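Local atomic coordinates of putative MCP-type signal transduction protein (Campylobacter jejuni subsp. jejuni serotype O:2, PDB entry 4WY9), a protein that probably serves as a chemotaxis receptor (Tlp1), its periplasmic tandem-PAS sensing domain recognising ligands by a mechanism suggested to be indirect. Residues F78-L83 with A129-V134. Sequence-based numbering, arbitrary orientation. Where two conformers were deposited one is given.
Sequences FTYLYL and ANLQVV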
loop_
_atom_site.group_PDB
_atom_site.type_symbol
_atom_site.label_atom_id
_atom_site.label_comp_id
_atom_site.label_asym_id
_atom_site.label_seq_id
_atom_site.Cartn_x
_atom_site.Cartn_y
_atom_site.Cartn_z
ATOM N N PHE A 78 -1.624 4.534 -9.437
ATOM C CA PHE A 78 -2.857 5.208 -9.766
ATOM C C PHE A 78 -3.176 6.287 -8.756
ATOM O O PHE A 78 -2.818 6.198 -7.576
ATOM C CB PHE A 78 -4.017 4.197 -9.821
ATOM C CG PHE A 78 -3.808 3.088 -10.811
ATOM C CD1 PHE A 78 -4.216 3.226 -12.146
ATOM C CD2 PHE A 78 -3.138 1.904 -10.449
ATOM C CE1 PHE A 78 -3.990 2.220 -13.054
ATOM C CE2 PHE A 78 -2.954 0.890 -11.372
ATOM C CZ PHE A 78 -3.380 1.047 -12.665
ATOM N N THR A 79 -3.911 7.293 -9.220
ATOM C CA THR A 79 -4.382 8.380 -8.386
ATOM C C THR A 79 -5.856 8.564 -8.693
ATOM O O THR A 79 -6.267 8.428 -9.844
ATOM C CB THR A 79 -3.579 9.687 -8.665
ATOM O OG1 THR A 79 -2.199 9.515 -8.189
ATOM C CG2 THR A 79 -4.222 10.887 -8.018
ATOM N N TYR A 80 -6.656 8.821 -7.678
ATOM C CA TYR A 80 -8.101 9.010 -7.907
ATOM C C TYR A 80 -8.712 10.065 -7.041
ATOM O O TYR A 80 -8.360 10.218 -5.866
ATOM C CB TYR A 80 -8.862 7.688 -7.732
ATOM C CG TYR A 80 -8.470 6.902 -6.502
ATOM C CD1 TYR A 80 -9.084 7.134 -5.261
ATOM C CD2 TYR A 80 -7.478 5.932 -6.561
ATOM C CE1 TYR A 80 -8.727 6.403 -4.164
ATOM C CE2 TYR A 80 -7.103 5.210 -5.436
ATOM C CZ TYR A 80 -7.732 5.455 -4.245
ATOM O OH TYR A 80 -7.369 4.725 -3.105
ATOM N N LEU A 81 -9.665 10.795 -7.625
ATOM C CA LEU A 81 -10.539 11.701 -6.920
ATOM C C LEU A 81 -11.958 11.230 -7.099
ATOM O O LEU A 81 -12.487 11.228 -8.217
ATOM C CB LEU A 81 -10.392 13.143 -7.397
ATOM C CG LEU A 81 -11.324 14.131 -6.688
ATOM C CD1 LEU A 81 -11.034 14.240 -5.210
ATOM C CD2 LEU A 81 -11.232 15.506 -7.324
ATOM N N TYR A 82 -12.592 10.831 -6.001
ATOM C CA TYR A 82 -13.994 10.425 -5.974
ATOM C C TYR A 82 -14.774 11.587 -5.368
ATOM O O TYR A 82 -14.461 12.025 -4.269
ATOM C CB TYR A 82 -14.138 9.141 -5.160
ATOM C CG TYR A 82 -15.544 8.702 -4.821
ATOM C CD1 TYR A 82 -16.605 8.866 -5.701
ATOM C CD2 TYR A 82 -15.803 8.089 -3.608
ATOM C CE1 TYR A 82 -17.885 8.451 -5.363
ATOM C CE2 TYR A 82 -17.057 7.673 -3.264
ATOM C CZ TYR A 82 -18.106 7.860 -4.129
ATOM O OH TYR A 82 -19.359 7.422 -3.765
ATOM N N LEU A 83 -15.761 12.119 -6.084
ATOM C CA LEU A 83 -16.637 13.146 -5.538
ATOM C C LEU A 83 -18.043 12.587 -5.373
ATOM O O LEU A 83 -18.592 12.021 -6.321
ATOM C CB LEU A 83 -16.676 14.373 -6.432
ATOM C CG LEU A 83 -15.337 15.111 -6.600
ATOM C CD1 LEU A 83 -15.492 16.286 -7.529
ATOM C CD2 LEU A 83 -14.782 15.586 -5.294
ATOM N N ALA A 129 -14.732 3.404 -5.848
ATOM C CA ALA A 129 -15.725 3.892 -4.924
ATOM C C ALA A 129 -16.008 2.918 -3.804
ATOM O O ALA A 129 -16.363 3.311 -2.702
ATOM C CB ALA A 129 -17.012 4.266 -5.653
ATOM N N ASN A 130 -15.844 1.629 -4.082
ATOM C CA ASN A 130 -16.134 0.587 -3.117
ATOM C C ASN A 130 -14.943 0.111 -2.287
ATOM O O ASN A 130 -15.073 -0.788 -1.467
ATOM C CB ASN A 130 -16.787 -0.595 -3.844
ATOM C CG ASN A 130 -18.194 -0.291 -4.368
ATOM O OD1 ASN A 130 -18.901 0.543 -3.802
ATOM N ND2 ASN A 130 -18.565 -0.890 -5.470
ATOM N N LEU A 131 -13.787 0.779 -2.446
ATOM C CA LEU A 131 -12.636 0.450 -1.613
ATOM C C LEU A 131 -12.977 0.606 -0.141
ATOM O O LEU A 131 -13.700 1.537 0.249
ATOM C CB LEU A 131 -11.468 1.353 -1.939
ATOM C CG LEU A 131 -10.734 1.167 -3.255
ATOM C CD1 LEU A 131 -9.768 2.323 -3.461
ATOM C CD2 LEU A 131 -10.004 -0.158 -3.300
ATOM N N GLN A 132 -12.435 -0.276 0.687
ATOM C CA GLN A 132 -12.636 -0.163 2.126
ATOM C C GLN A 132 -12.201 1.206 2.690
ATOM O O GLN A 132 -12.879 1.771 3.516
ATOM C CB GLN A 132 -11.950 -1.290 2.881
ATOM C CG GLN A 132 -12.346 -1.388 4.328
ATOM C CD GLN A 132 -13.820 -1.748 4.496
ATOM O OE1 GLN A 132 -14.287 -2.714 3.919
ATOM N NE2 GLN A 132 -14.536 -0.977 5.243
ATOM N N VAL A 133 -11.064 1.729 2.230
ATOM C CA VAL A 133 -10.621 3.023 2.755
ATOM C C VAL A 133 -11.625 4.117 2.405
ATOM O O VAL A 133 -11.840 5.031 3.206
ATOM C CB VAL A 133 -9.182 3.433 2.296
ATOM C CG1 VAL A 133 -8.109 2.578 2.953
ATOM C CG2 VAL A 133 -9.015 3.452 0.788
ATOM N N VAL A 134 -12.215 4.038 1.216
ATOM C CA VAL A 134 -13.200 5.021 0.791
ATOM C C VAL A 134 -14.448 4.917 1.654
ATOM O O VAL A 134 -14.994 5.919 2.126
ATOM C CB VAL A 134 -13.561 4.890 -0.692
ATOM C CG1 VAL A 134 -14.751 5.727 -1.048
ATOM C CG2 VAL A 134 -12.339 5.218 -1.553
#
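Tyr82 on the strand 78-83 and Ala129, just ahead of the turn into helix 132-140, bring the two backbones to their nearest approach, 6.8 Å between their CA atoms, and from there the contact is made by side chains alone. The strand sends alternate residues, Tyr80 and Tyr82, toward the helical segment. With CG anti to the backbone N (chi1 170°), the Tyr82 ring is carried out beside its own carbonyl carbon, to where Ala129 and Val134 meet it in different ways. The methyl of Ala129 lies over one face in a CH-pi contact, with CB 4.2 Å from the ring centroid and 15° off the ring normal, displaced toward the CZ and CE2 rim. Val134 instead reaches the edge near the ring plane, its CG1 3.6 Å from Tyr82 CD2. Tyr80 extends from the strand to meet Leu131, at the N-cap position of helix 132-140, whose side chain comes from the opposing direction. Leu131 CD1 packs 3.8 Å from Tyr80 CZ and 3.4 Å from Tyr80 OH, at an oblique angle to the ring. The phenol oxygen, buried next to this methyl, is satisfied by a hydrogen bond with Asn167 of the strand 163-173, which ties the end of the ring to the same sheet. Val133 CG2 comes only loosely near Tyr80 OH. On the reverse side of the strand, Thr79 and Leu81 pack against helix 59-70, while its backbone pairs with strands 104-110 and 179-188. The contact thus packs the start of helix 132-140 against one face of the antiparallel sheet of the PAS-like first PDC sensor domain, a member of the Cache clan, with helix 59-70 on the other face of strand 78-83.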